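Local coordinates for protein rutinosidase (Aspergillus niger, PDB 6I1A) that removes rutinose from flavonoid glycosides such as rutin, as a secreted family 5 glycoside hydrolase related to exo-1,3-beta-glucanases, at residues E52-E57 and S105-Y109; W155-Y159 and P195-T200; T188-I192 and Y222-V226; L211-A216 and Q249-G253. All blocks are in the same frame, centred on the assembly; numbering follows the deposited sequence.

How the contacts relate
Contact 1 closes along the chain before the other three open and stands apart from them: its centre lies about 19 Å from that of contact 2 and 31 Å from that of contact 4. Contacts 2, 3 and 4 form a connected group in the barrel domain. Helix 213-233 gives its first turn to contact 4 and a later turn to contact 3, whose centres are about 15 Å apart. Contact 2 touches both, through Trp157 against Ile192 and Tyr222 and through Asp197 at Thr212. Contacts 2 and 3 alternate their segments, as do 3 and 4. Loops and helices after strands 131-136, 187-190 and 239-241 are thereby joined to one another, whereas contact 1 joins helix 52-59 to the loop after strand 90-95.

Contact 1. Residues E52-E57 and S105-Y109; sequences EWGLCE and SSQLY. With EDO (1,2-ethanediol), chain V.
Gln107 lies across Trp53 and then bends back over the next turn of helix 52-59. Its CB sits above the indole face, 3.5 Å from the centroid of the Trp53 five-membered ring and 14° off the normal, a CH-pi contact. A first torsion of -110°, off a staggered value, sets CG along the pyrrole side, 3.8 Å from Trp53 NE1. From there the bend at the second torsion takes CD to 3.7 Å from Glu57 CA. NE2 lies beside Glu57 CB at 3.6 Å, the amide plane turned only 16° from that of the carboxylate, and OE1 points to the Cys56 side. The backbone O of Gln107 meets Cys56 SG, which is disulfide-bonded to Cys63, at 3.3 Å. Leu108 packs against the first turn of the helix, its CD2 3.8 Å from Trp53 N and also against Glu52 CG. No direct hydrogen bond spans the two segments; instead Glu52 OE2 accepts from two waters, one donating to Tyr109 O and the other, 2.7 Å from that Glu52 OE2, accepting from Tyr109 N. Glu52 OE1 takes the backbone N of Gln33. Helix 52-59 is thus wedged between the loop that follows strand 90-95, helix 63-73, which meets Glu52 and Tyr109, and helix 39-45, which receives Leu55.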
# COMPACT_ATOMS: atom_id res chain seq x y z
N GLU A 52 -12.01 26.26 0.39
CA GLU A 52 -11.78 27.65 0.77
C GLU A 52 -12.20 28.55 -0.41
O GLU A 52 -12.81 29.63 -0.15
CB GLU A 52 -10.31 27.87 1.16
CG GLU A 52 -10.01 29.32 1.52
CD GLU A 52 -8.61 29.62 1.98
OE1 GLU A 52 -7.85 28.69 2.30
OE2 GLU A 52 -8.32 30.85 2.04
N TRP A 53 -11.83 28.17 -1.61
CA TRP A 53 -12.20 28.90 -2.86
C TRP A 53 -13.69 29.23 -2.86
O TRP A 53 -14.09 30.40 -2.96
CB TRP A 53 -11.79 28.06 -4.05
CG TRP A 53 -12.02 28.70 -5.39
CD1 TRP A 53 -13.22 28.84 -6.03
CD2 TRP A 53 -11.02 29.15 -6.33
NE1 TRP A 53 -13.03 29.39 -7.28
CE2 TRP A 53 -11.70 29.58 -7.50
CE3 TRP A 53 -9.62 29.25 -6.29
CZ2 TRP A 53 -11.02 30.12 -8.59
CZ3 TRP A 53 -8.95 29.73 -7.39
CH2 TRP A 53 -9.65 30.16 -8.52
N GLY A 54 -14.53 28.22 -2.68
CA GLY A 54 -16.00 28.41 -2.73
C GLY A 54 -16.50 29.11 -1.49
O GLY A 54 -17.50 29.85 -1.59
N LEU A 55 -15.93 28.90 -0.31
CA LEU A 55 -16.28 29.69 0.90
C LEU A 55 -16.07 31.18 0.63
O LEU A 55 -16.95 32.03 0.95
CB LEU A 55 -15.46 29.20 2.08
CG LEU A 55 -15.62 29.97 3.38
CD1 LEU A 55 -15.51 29.02 4.57
CD2 LEU A 55 -14.63 31.10 3.49
N CYS A 56 -14.96 31.53 0.01
CA CYS A 56 -14.66 32.96 -0.25
C CYS A 56 -15.61 33.49 -1.31
O CYS A 56 -16.12 34.64 -1.11
CB CYS A 56 -13.21 33.08 -0.71
SG CYS A 56 -12.53 34.74 -0.58
N GLU A 57 -15.87 32.72 -2.35
CA GLU A 57 -16.84 33.11 -3.39
C GLU A 57 -18.21 33.35 -2.71
O GLU A 57 -18.90 34.39 -2.98
CB GLU A 57 -16.96 32.06 -4.46
CG GLU A 57 -17.98 32.37 -5.55
CD GLU A 57 -17.81 31.64 -6.86
OE1 GLU A 57 -17.03 30.73 -6.92
OE2 GLU A 57 -18.49 32.03 -7.84
N SER A 105 -7.17 36.21 -11.40
CA SER A 105 -8.07 35.08 -11.73
C SER A 105 -8.25 34.14 -10.53
O SER A 105 -8.83 33.07 -10.72
CB SER A 105 -7.56 34.32 -12.92
OG SER A 105 -6.25 33.82 -12.68
N SER A 106 -7.78 34.54 -9.35
CA SER A 106 -7.90 33.68 -8.14
C SER A 106 -9.01 34.16 -7.21
O SER A 106 -9.05 35.35 -6.89
CB SER A 106 -6.59 33.61 -7.40
OG SER A 106 -6.75 32.86 -6.20
N GLN A 107 -9.88 33.23 -6.80
CA GLN A 107 -10.94 33.50 -5.80
C GLN A 107 -10.41 33.38 -4.39
O GLN A 107 -11.16 33.72 -3.43
CB GLN A 107 -12.11 32.55 -5.93
CG GLN A 107 -13.39 33.10 -6.44
CD GLN A 107 -14.07 34.18 -5.63
OE1 GLN A 107 -13.69 34.65 -4.52
NE2 GLN A 107 -15.13 34.60 -6.27
N LEU A 108 -9.16 32.92 -4.19
CA LEU A 108 -8.61 32.92 -2.84
C LEU A 108 -8.32 34.34 -2.38
O LEU A 108 -7.91 35.17 -3.23
CB LEU A 108 -7.35 32.04 -2.77
CG LEU A 108 -7.58 30.57 -3.12
CD1 LEU A 108 -6.24 29.85 -3.15
CD2 LEU A 108 -8.55 29.92 -2.16
N TYR A 109 -8.46 34.59 -1.10
CA TYR A 109 -8.30 35.93 -0.54
C TYR A 109 -6.81 36.26 -0.34
O TYR A 109 -6.04 35.48 0.24
CB TYR A 109 -9.00 36.03 0.82
CG TYR A 109 -8.76 37.31 1.56
CD1 TYR A 109 -9.24 38.52 1.04
CD2 TYR A 109 -8.10 37.32 2.76
CE1 TYR A 109 -9.00 39.70 1.72
CE2 TYR A 109 -7.89 38.50 3.47
CZ TYR A 109 -8.36 39.69 2.94
OH TYR A 109 -8.11 40.85 3.64
C1 EDO V . -5.03 31.10 -10.13
O1 EDO V . -4.46 31.82 -11.25
C2 EDO V . -6.40 30.46 -10.31
O2 EDO V . -6.47 29.15 -10.98
O HOH W 1 -6.01 32.73 0.87
O HOH W 2 -9.67 32.57 0.51

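Contact 2. Residues W155-Y159 and P195-T200; sequences WYWFY and PADNNT. With NAG (2-acetamido-2-deoxy-beta-D-glucopyranose), chain F; NAG (2-acetamido-2-deoxy-beta-D-glucopyranose), chain D; EDO (1,2-ethanediol), chain O.
Trp155 donates a direct hydrogen bond across the contact: its NE1 lies 2.9 Å from Asn199 OD1, with a moderately bent N-H...O angle of 151°. The oxygen sits at the indole edge, and the donor is tilted 21° from the carbonyl plane of the amide. Asn199 is fixed from its other side, ND2 giving a bond to Asn144 O. Beside this bond the Ala196 carbonyl also approaches the indole edge, its O 3.0 Å from Trp155 CD1. A CH-pi contact carries the second residue pair. Asp197 CB stands 3.9 Å from the centroid of the Phe158 ring, 12° off its normal, and Trp157 CE3 lies over the opposite face, so the phenyl group is held between the two. Plain apolar contact adds Pro195 CB at 4.3 Å from Phe158 CZ. The remaining link is polar and runs through water, which donates to Asp197 OD2 at 2.6 Å; its short approach to Tyr159 OH is doubtful, since that side chain has two conformers. Asp197 OD2 also meets Thr212. Asn198, turned away from the contact, is joined covalently through ND2 to a glycan, in keeping with the Asn-X-Thr sequon that ends at Thr200. Both segments belong to loops that follow strands 131-136 and 187-190, the C-terminal side of the strands, where TIM barrels carry their substrate clefts.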
# COMPACT_ATOMS: atom_id res chain seq x y z
N TRP A 155 -6.62 20.98 -11.23
CA TRP A 155 -5.31 20.34 -11.55
C TRP A 155 -4.57 21.10 -12.64
O TRP A 155 -3.67 20.57 -13.23
CB TRP A 155 -5.51 18.88 -11.96
CG TRP A 155 -5.89 17.86 -10.93
CD1 TRP A 155 -5.00 17.13 -10.19
CD2 TRP A 155 -7.21 17.39 -10.62
NE1 TRP A 155 -5.69 16.22 -9.45
CE2 TRP A 155 -7.04 16.34 -9.69
CE3 TRP A 155 -8.50 17.71 -11.05
CZ2 TRP A 155 -8.10 15.60 -9.15
CZ3 TRP A 155 -9.54 16.97 -10.55
CH2 TRP A 155 -9.35 15.94 -9.60
N TYR A 156 -4.96 22.36 -12.83
CA TYR A 156 -4.45 23.13 -13.97
C TYR A 156 -2.97 23.46 -13.88
O TYR A 156 -2.34 23.81 -14.91
CB TYR A 156 -5.25 24.44 -14.15
CG TYR A 156 -6.76 24.25 -14.26
CD1 TYR A 156 -7.29 23.74 -15.46
CD2 TYR A 156 -7.63 24.48 -13.24
CE1 TYR A 156 -8.68 23.57 -15.61
CE2 TYR A 156 -9.02 24.32 -13.37
CZ TYR A 156 -9.51 23.82 -14.56
OH TYR A 156 -10.88 23.61 -14.67
N TRP A 157 -2.37 23.40 -12.70
CA TRP A 157 -0.95 23.73 -12.52
C TRP A 157 -0.04 22.88 -13.41
O TRP A 157 0.97 23.36 -13.94
CB TRP A 157 -0.59 23.56 -11.07
CG TRP A 157 0.84 23.83 -10.70
CD1 TRP A 157 1.35 25.03 -10.33
CD2 TRP A 157 1.87 22.86 -10.52
NE1 TRP A 157 2.67 24.89 -10.00
CE2 TRP A 157 3.01 23.56 -10.05
CE3 TRP A 157 1.97 21.48 -10.65
CZ2 TRP A 157 4.24 22.95 -9.80
CZ3 TRP A 157 3.17 20.87 -10.34
CH2 TRP A 157 4.27 21.57 -9.88
N PHE A 158 -0.34 21.58 -13.55
CA PHE A 158 0.51 20.66 -14.27
C PHE A 158 0.69 21.10 -15.74
O PHE A 158 -0.32 21.36 -16.43
CB PHE A 158 -0.02 19.23 -14.24
CG PHE A 158 0.11 18.61 -12.86
CD1 PHE A 158 1.26 17.95 -12.53
CD2 PHE A 158 -0.95 18.64 -11.98
CE1 PHE A 158 1.43 17.44 -11.24
CE2 PHE A 158 -0.80 18.07 -10.71
CZ PHE A 158 0.38 17.46 -10.37
N TYR A 159 1.94 21.10 -16.19
CA TYR A 159 2.37 21.28 -17.61
C TYR A 159 1.99 22.68 -18.12
O TYR A 159 1.94 22.89 -19.35
CB TYR A 159 1.72 20.23 -18.51
CG TYR A 159 1.64 18.85 -17.91
CD1 TYR A 159 2.78 18.21 -17.47
CD2 TYR A 159 0.43 18.21 -17.77
CE1 TYR A 159 2.72 16.94 -16.91
CE2 TYR A 159 0.33 16.94 -17.21
CZ TYR A 159 1.48 16.32 -16.74
OH TYR A 159 1.34 15.08 -16.15
N PRO A 195 1.39 17.28 -4.38
CA PRO A 195 0.99 17.31 -5.78
C PRO A 195 0.48 15.93 -6.19
O PRO A 195 1.06 14.89 -5.82
CB PRO A 195 2.31 17.67 -6.51
CG PRO A 195 3.39 17.16 -5.57
CD PRO A 195 2.84 17.37 -4.19
N ALA A 196 -0.58 15.88 -7.00
CA ALA A 196 -1.19 14.62 -7.45
C ALA A 196 -1.95 14.89 -8.73
O ALA A 196 -2.79 15.78 -8.73
CB ALA A 196 -2.07 14.07 -6.37
N ASP A 197 -1.65 14.10 -9.77
CA ASP A 197 -2.31 14.24 -11.07
C ASP A 197 -3.17 13.03 -11.38
O ASP A 197 -3.73 12.99 -12.53
CB ASP A 197 -1.34 14.47 -12.22
CG ASP A 197 -0.47 13.29 -12.49
OD1 ASP A 197 -0.30 12.47 -11.59
OD2 ASP A 197 0.10 13.19 -13.62
N ASN A 198 -3.29 12.03 -10.51
CA ASN A 198 -4.01 10.77 -10.85
C ASN A 198 -5.00 10.42 -9.77
O ASN A 198 -5.34 9.20 -9.64
CB ASN A 198 -3.05 9.64 -11.09
CG ASN A 198 -3.71 8.46 -11.76
OD1 ASN A 198 -4.55 8.64 -12.64
ND2 ASN A 198 -3.36 7.24 -11.29
N ASN A 199 -5.56 11.38 -9.07
CA ASN A 199 -6.47 11.15 -7.92
C ASN A 199 -7.92 11.53 -8.23
O ASN A 199 -8.67 11.83 -7.29
CB ASN A 199 -5.93 11.85 -6.68
CG ASN A 199 -5.86 13.36 -6.83
OD1 ASN A 199 -5.32 13.80 -7.84
ND2 ASN A 199 -6.37 14.08 -5.86
N THR A 200 -8.37 11.39 -9.48
CA THR A 200 -9.82 11.58 -9.74
C THR A 200 -10.61 10.51 -8.99
O THR A 200 -11.68 10.86 -8.47
CB THR A 200 -10.16 11.56 -11.21
OG1 THR A 200 -9.74 10.33 -11.75
CG2 THR A 200 -9.44 12.64 -11.97
C1 NAG F . -4.00 6.06 -11.86
C2 NAG F . -3.00 4.91 -12.03
C3 NAG F . -3.81 3.63 -12.45
C4 NAG F . -4.91 3.35 -11.45
C5 NAG F . -5.83 4.54 -11.37
C6 NAG F . -6.94 4.34 -10.39
C7 NAG F . -0.74 5.52 -12.70
C8 NAG F . 0.20 5.75 -13.87
N2 NAG F . -1.99 5.25 -13.01
O3 NAG F . -2.89 2.52 -12.44
O4 NAG F . -5.72 2.25 -11.98
O5 NAG F . -5.01 5.67 -10.94
O6 NAG F . -7.94 5.36 -10.48
O7 NAG F . -0.35 5.66 -11.53
C1 NAG D . -2.75 27.68 -17.98
C2 NAG D . -2.87 28.29 -19.37
C3 NAG D . -3.84 29.48 -19.23
C4 NAG D . -5.14 29.00 -18.66
C5 NAG D . -5.00 28.33 -17.29
C6 NAG D . -6.29 27.66 -16.80
C7 NAG D . -0.99 28.19 -20.89
C8 NAG D . 0.32 28.82 -21.20
N2 NAG D . -1.61 28.73 -19.86
O3 NAG D . -4.15 29.96 -20.58
O4 NAG D . -6.02 30.14 -18.41
O5 NAG D . -4.02 27.29 -17.45
O6 NAG D . -6.06 27.33 -15.42
O7 NAG D . -1.50 27.25 -21.52
C1 EDO O . -11.48 15.98 -6.02
O1 EDO O . -12.60 15.24 -5.53
C2 EDO O . -10.39 14.99 -6.20
O2 EDO O . -10.75 13.83 -6.94
O HOH W 3 -0.92 14.06 -15.82

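Contact 3. Residues T188-I192 and Y222-V226; sequences TLEPI and YIRAV
The Tyr222 ring meets Pro191 at its edge, the proline carbonyl lying near the ring plane. Val226 CG2 rests over one face of the ring, 3.6 Å above the plane and offset toward the rim, while Trp157, from the loop before helix 161-179, packs against Tyr222 edge-to-face. With CG anti to the backbone N, chi1 173°, the phenol extends from helix 213-233 to Pro191. Its OH donates to Pro191 O at 2.8 Å; the C=O...O angle is 132°, and the donor stands 29° out of the carbonyl plane. The pyrrolidine ring is met by two aliphatic side chains of the same helix, Ile223 next to the tyrosine and Val226 one turn on: Pro191 CG touches Ile223 CD1 at 3.8 Å and Val226 CG1 at 3.9 Å. Ile223 CD1 is shared, for it also reaches Ile192 CG2 at 4.0 Å, the two side chains crossing at about a right angle. Ile192 CB sits obliquely against Tyr222 CE2. Farther down the strand, Leu189 CD2 lies 4.3 Å from Val226 CG1. The helix is the crossover of a beta-alpha-beta unit, since strand 239-241 follows it and pairs in parallel with Leu189. Every touching residue is buried, and the tyrosine hydroxyl gives the Pro191 carbonyl a hydrogen-bond partner, adding one directional link to an otherwise apolar contact.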
# COMPACT_ATOMS: atom_id res chain seq x y z
N THR A 188 12.93 27.15 6.91
CA THR A 188 13.00 26.16 5.83
C THR A 188 11.88 26.48 4.85
O THR A 188 10.76 26.74 5.26
CB THR A 188 12.96 24.72 6.35
OG1 THR A 188 14.17 24.46 7.04
CG2 THR A 188 12.70 23.69 5.30
N LEU A 189 12.17 26.44 3.55
CA LEU A 189 11.19 26.76 2.51
C LEU A 189 10.64 25.47 1.89
O LEU A 189 11.41 24.64 1.35
CB LEU A 189 11.90 27.59 1.42
CG LEU A 189 11.03 28.29 0.41
CD1 LEU A 189 11.79 29.48 -0.26
CD2 LEU A 189 10.61 27.37 -0.65
N GLU A 190 9.32 25.30 1.95
CA GLU A 190 8.63 24.13 1.38
C GLU A 190 7.71 24.58 0.25
O GLU A 190 6.65 25.17 0.48
CB GLU A 190 7.78 23.41 2.44
CG GLU A 190 7.19 22.13 1.91
CD GLU A 190 6.63 21.23 2.97
OE1 GLU A 190 6.16 21.71 4.02
OE2 GLU A 190 6.74 19.98 2.78
N PRO A 191 8.14 24.38 -1.03
CA PRO A 191 7.47 25.05 -2.14
C PRO A 191 6.29 24.34 -2.80
O PRO A 191 5.68 24.87 -3.73
CB PRO A 191 8.65 25.15 -3.15
CG PRO A 191 9.42 23.91 -2.94
CD PRO A 191 9.42 23.79 -1.41
N ILE A 192 5.96 23.14 -2.31
CA ILE A 192 4.76 22.44 -2.81
C ILE A 192 4.29 21.49 -1.72
O ILE A 192 5.09 21.08 -0.86
CB ILE A 192 5.05 21.70 -4.15
CG1 ILE A 192 3.77 21.40 -4.95
CG2 ILE A 192 5.89 20.46 -3.95
CD1 ILE A 192 4.06 21.12 -6.44
N TYR A 222 9.83 21.78 -11.47
CA TYR A 222 9.52 22.88 -10.53
C TYR A 222 10.49 22.85 -9.36
O TYR A 222 11.05 23.90 -9.00
CB TYR A 222 8.08 22.76 -10.06
CG TYR A 222 7.71 23.72 -8.98
CD1 TYR A 222 7.68 25.07 -9.19
CD2 TYR A 222 7.40 23.25 -7.69
CE1 TYR A 222 7.29 25.94 -8.18
CE2 TYR A 222 7.04 24.13 -6.67
CZ TYR A 222 6.97 25.48 -6.91
OH TYR A 222 6.58 26.36 -5.96
N ILE A 223 10.69 21.70 -8.73
CA ILE A 223 11.58 21.66 -7.55
C ILE A 223 13.02 22.04 -7.95
O ILE A 223 13.71 22.74 -7.20
CB ILE A 223 11.53 20.31 -6.84
CG1 ILE A 223 10.10 19.98 -6.35
CG2 ILE A 223 12.54 20.32 -5.69
CD1 ILE A 223 9.58 20.95 -5.31
N ARG A 224 13.46 21.58 -9.08
CA ARG A 224 14.81 21.98 -9.57
C ARG A 224 14.86 23.49 -9.76
O ARG A 224 15.89 24.10 -9.39
CB ARG A 224 15.12 21.24 -10.88
CG ARG A 224 15.55 19.82 -10.67
CD ARG A 224 15.83 19.12 -11.98
NE ARG A 224 16.56 17.88 -11.71
CZ ARG A 224 16.59 16.82 -12.49
NH1 ARG A 224 17.27 15.75 -12.09
NH2 ARG A 224 15.97 16.81 -13.67
N ALA A 225 13.83 24.11 -10.31
CA ALA A 225 13.82 25.56 -10.45
C ALA A 225 13.84 26.28 -9.10
O ALA A 225 14.50 27.34 -8.93
CB ALA A 225 12.67 26.01 -11.27
N VAL A 226 13.08 25.76 -8.12
CA VAL A 226 13.05 26.37 -6.78
C VAL A 226 14.43 26.23 -6.10
O VAL A 226 14.92 27.18 -5.54
CB VAL A 226 11.95 25.75 -5.90
CG1 VAL A 226 12.15 26.22 -4.46
CG2 VAL A 226 10.58 26.10 -6.47

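Contact 4. Residues L211-A216 and Q249-G253; sequences LTDHGA and QYWEG. With EDO (1,2-ethanediol), chain P.
Tyr250 reaches Asp213 because its CG lies opposite the backbone N (chi1 178°), which extends the phenol straight from helix 248-252. Asp213 answers with its carboxylate beside its own N, chi1 -83°, which swings OD1 toward the phenol. The hydroxyl donates to Asp213 OD1 at 2.6 Å, a short bond made on the anti side of the oxygen, 18° out of the carboxylate plane; ring and carboxylate are nearly coplanar. Ala216, one turn on, offers its methyl to both aromatics: CB is 3.3 Å from Tyr250 OH and 3.7 Å from Trp251 CH2. The Trp251 ring takes Leu211 CD2 at its edge, 3.9 Å from CZ2, and Ala216 O also lies in its plane, 3.7 Å from Trp251 CZ3. Over one indole face sits Tyr250 CD2, so the two neighbouring rings brace each other. Trp251 NE1 turns to Gly243 O. On the helix side Thr212 is the N-cap, its OG1 accepting from Gly215 N at 3.0 Å in a nearly straight bond. Lys246 forms a cation-pi contact with Tyr250, and Tyr310 of the second subunit packs on Asp213. The Asp213 carboxylate, in the first turn of helix 213-233, is probably ionised, a state the helix N-terminus would be expected to favour, and its bond to the phenol lies beside the apolar contacts of Ala216, Leu211 and Trp251.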
# COMPACT_ATOMS: atom_id res chain seq x y z
N LEU A 211 0.33 10.04 -8.24
CA LEU A 211 1.19 10.88 -9.12
C LEU A 211 1.80 10.00 -10.20
O LEU A 211 2.53 9.04 -9.85
CB LEU A 211 2.23 11.60 -8.26
CG LEU A 211 3.18 12.57 -9.01
CD1 LEU A 211 2.39 13.80 -9.54
CD2 LEU A 211 4.31 13.02 -8.11
N THR A 212 1.49 10.30 -11.45
CA THR A 212 2.07 9.57 -12.60
C THR A 212 3.52 10.00 -12.85
O THR A 212 3.98 11.02 -12.35
CB THR A 212 1.27 9.75 -13.89
OG1 THR A 212 1.49 11.09 -14.37
CG2 THR A 212 -0.20 9.52 -13.67
N ASP A 213 4.27 9.20 -13.63
CA ASP A 213 5.63 9.61 -14.01
C ASP A 213 5.61 10.93 -14.79
O ASP A 213 6.51 11.77 -14.59
CB ASP A 213 6.31 8.51 -14.85
CG ASP A 213 6.96 7.38 -14.03
OD1 ASP A 213 7.25 7.51 -12.77
OD2 ASP A 213 7.19 6.34 -14.66
N HIS A 214 4.60 11.15 -15.63
CA HIS A 214 4.47 12.41 -16.38
C HIS A 214 4.30 13.58 -15.39
O HIS A 214 4.95 14.61 -15.53
CB HIS A 214 3.26 12.27 -17.30
CG HIS A 214 3.05 13.31 -18.31
ND1 HIS A 214 1.87 14.07 -18.35
CD2 HIS A 214 3.80 13.70 -19.37
CE1 HIS A 214 1.93 14.90 -19.39
NE2 HIS A 214 3.12 14.73 -20.00
N GLY A 215 3.36 13.45 -14.44
CA GLY A 215 3.19 14.50 -13.44
C GLY A 215 4.42 14.67 -12.61
O GLY A 215 4.77 15.80 -12.28
N ALA A 216 5.08 13.58 -12.23
CA ALA A 216 6.31 13.65 -11.43
C ALA A 216 7.42 14.40 -12.15
O ALA A 216 8.19 15.16 -11.51
CB ALA A 216 6.77 12.28 -11.08
N GLN A 249 12.93 7.16 -1.94
CA GLN A 249 13.81 6.46 -2.87
C GLN A 249 13.49 6.82 -4.32
O GLN A 249 14.37 6.81 -5.19
CB GLN A 249 13.68 4.93 -2.71
CG GLN A 249 13.62 4.40 -1.26
CD GLN A 249 12.37 4.48 -0.42
OE1 GLN A 249 12.14 5.41 0.34
NE2 GLN A 249 11.64 3.36 -0.25
N TYR A 250 12.21 7.10 -4.64
CA TYR A 250 11.78 7.44 -6.00
C TYR A 250 12.50 8.67 -6.49
O TYR A 250 12.76 8.79 -7.71
CB TYR A 250 10.26 7.66 -6.05
CG TYR A 250 9.69 8.06 -7.37
CD1 TYR A 250 9.24 7.11 -8.26
CD2 TYR A 250 9.49 9.40 -7.71
CE1 TYR A 250 8.71 7.48 -9.48
CE2 TYR A 250 8.92 9.77 -8.89
CZ TYR A 250 8.57 8.81 -9.81
OH TYR A 250 7.99 9.23 -10.95
N TRP A 251 12.72 9.64 -5.60
CA TRP A 251 13.25 10.96 -5.99
C TRP A 251 14.77 11.07 -5.75
O TRP A 251 15.37 12.01 -6.21
CB TRP A 251 12.56 12.08 -5.19
CG TRP A 251 11.07 12.13 -5.28
CD1 TRP A 251 10.16 11.75 -4.34
CD2 TRP A 251 10.31 12.74 -6.33
NE1 TRP A 251 8.88 12.02 -4.78
CE2 TRP A 251 8.95 12.64 -5.98
CE3 TRP A 251 10.69 13.28 -7.57
CZ2 TRP A 251 7.95 13.13 -6.81
CZ3 TRP A 251 9.68 13.76 -8.37
CH2 TRP A 251 8.34 13.69 -8.00
N GLU A 252 15.33 10.19 -4.94
CA GLU A 252 16.76 10.28 -4.49
C GLU A 252 17.75 10.47 -5.64
O GLU A 252 18.68 11.32 -5.45
CB GLU A 252 17.15 9.01 -3.72
CG GLU A 252 16.69 9.07 -2.31
CD GLU A 252 17.05 7.82 -1.52
OE1 GLU A 252 17.81 7.00 -2.04
OE2 GLU A 252 16.61 7.75 -0.39
N GLY A 253 17.58 9.71 -6.71
CA GLY A 253 18.48 9.72 -7.86
C GLY A 253 18.40 11.01 -8.61
O GLY A 253 19.28 11.27 -9.47
C1 EDO P . 9.69 -0.01 0.09
O1 EDO P . 10.79 0.37 0.96
C2 EDO P . 10.18 -0.07 -1.31
O2 EDO P . 11.17 0.92 -1.62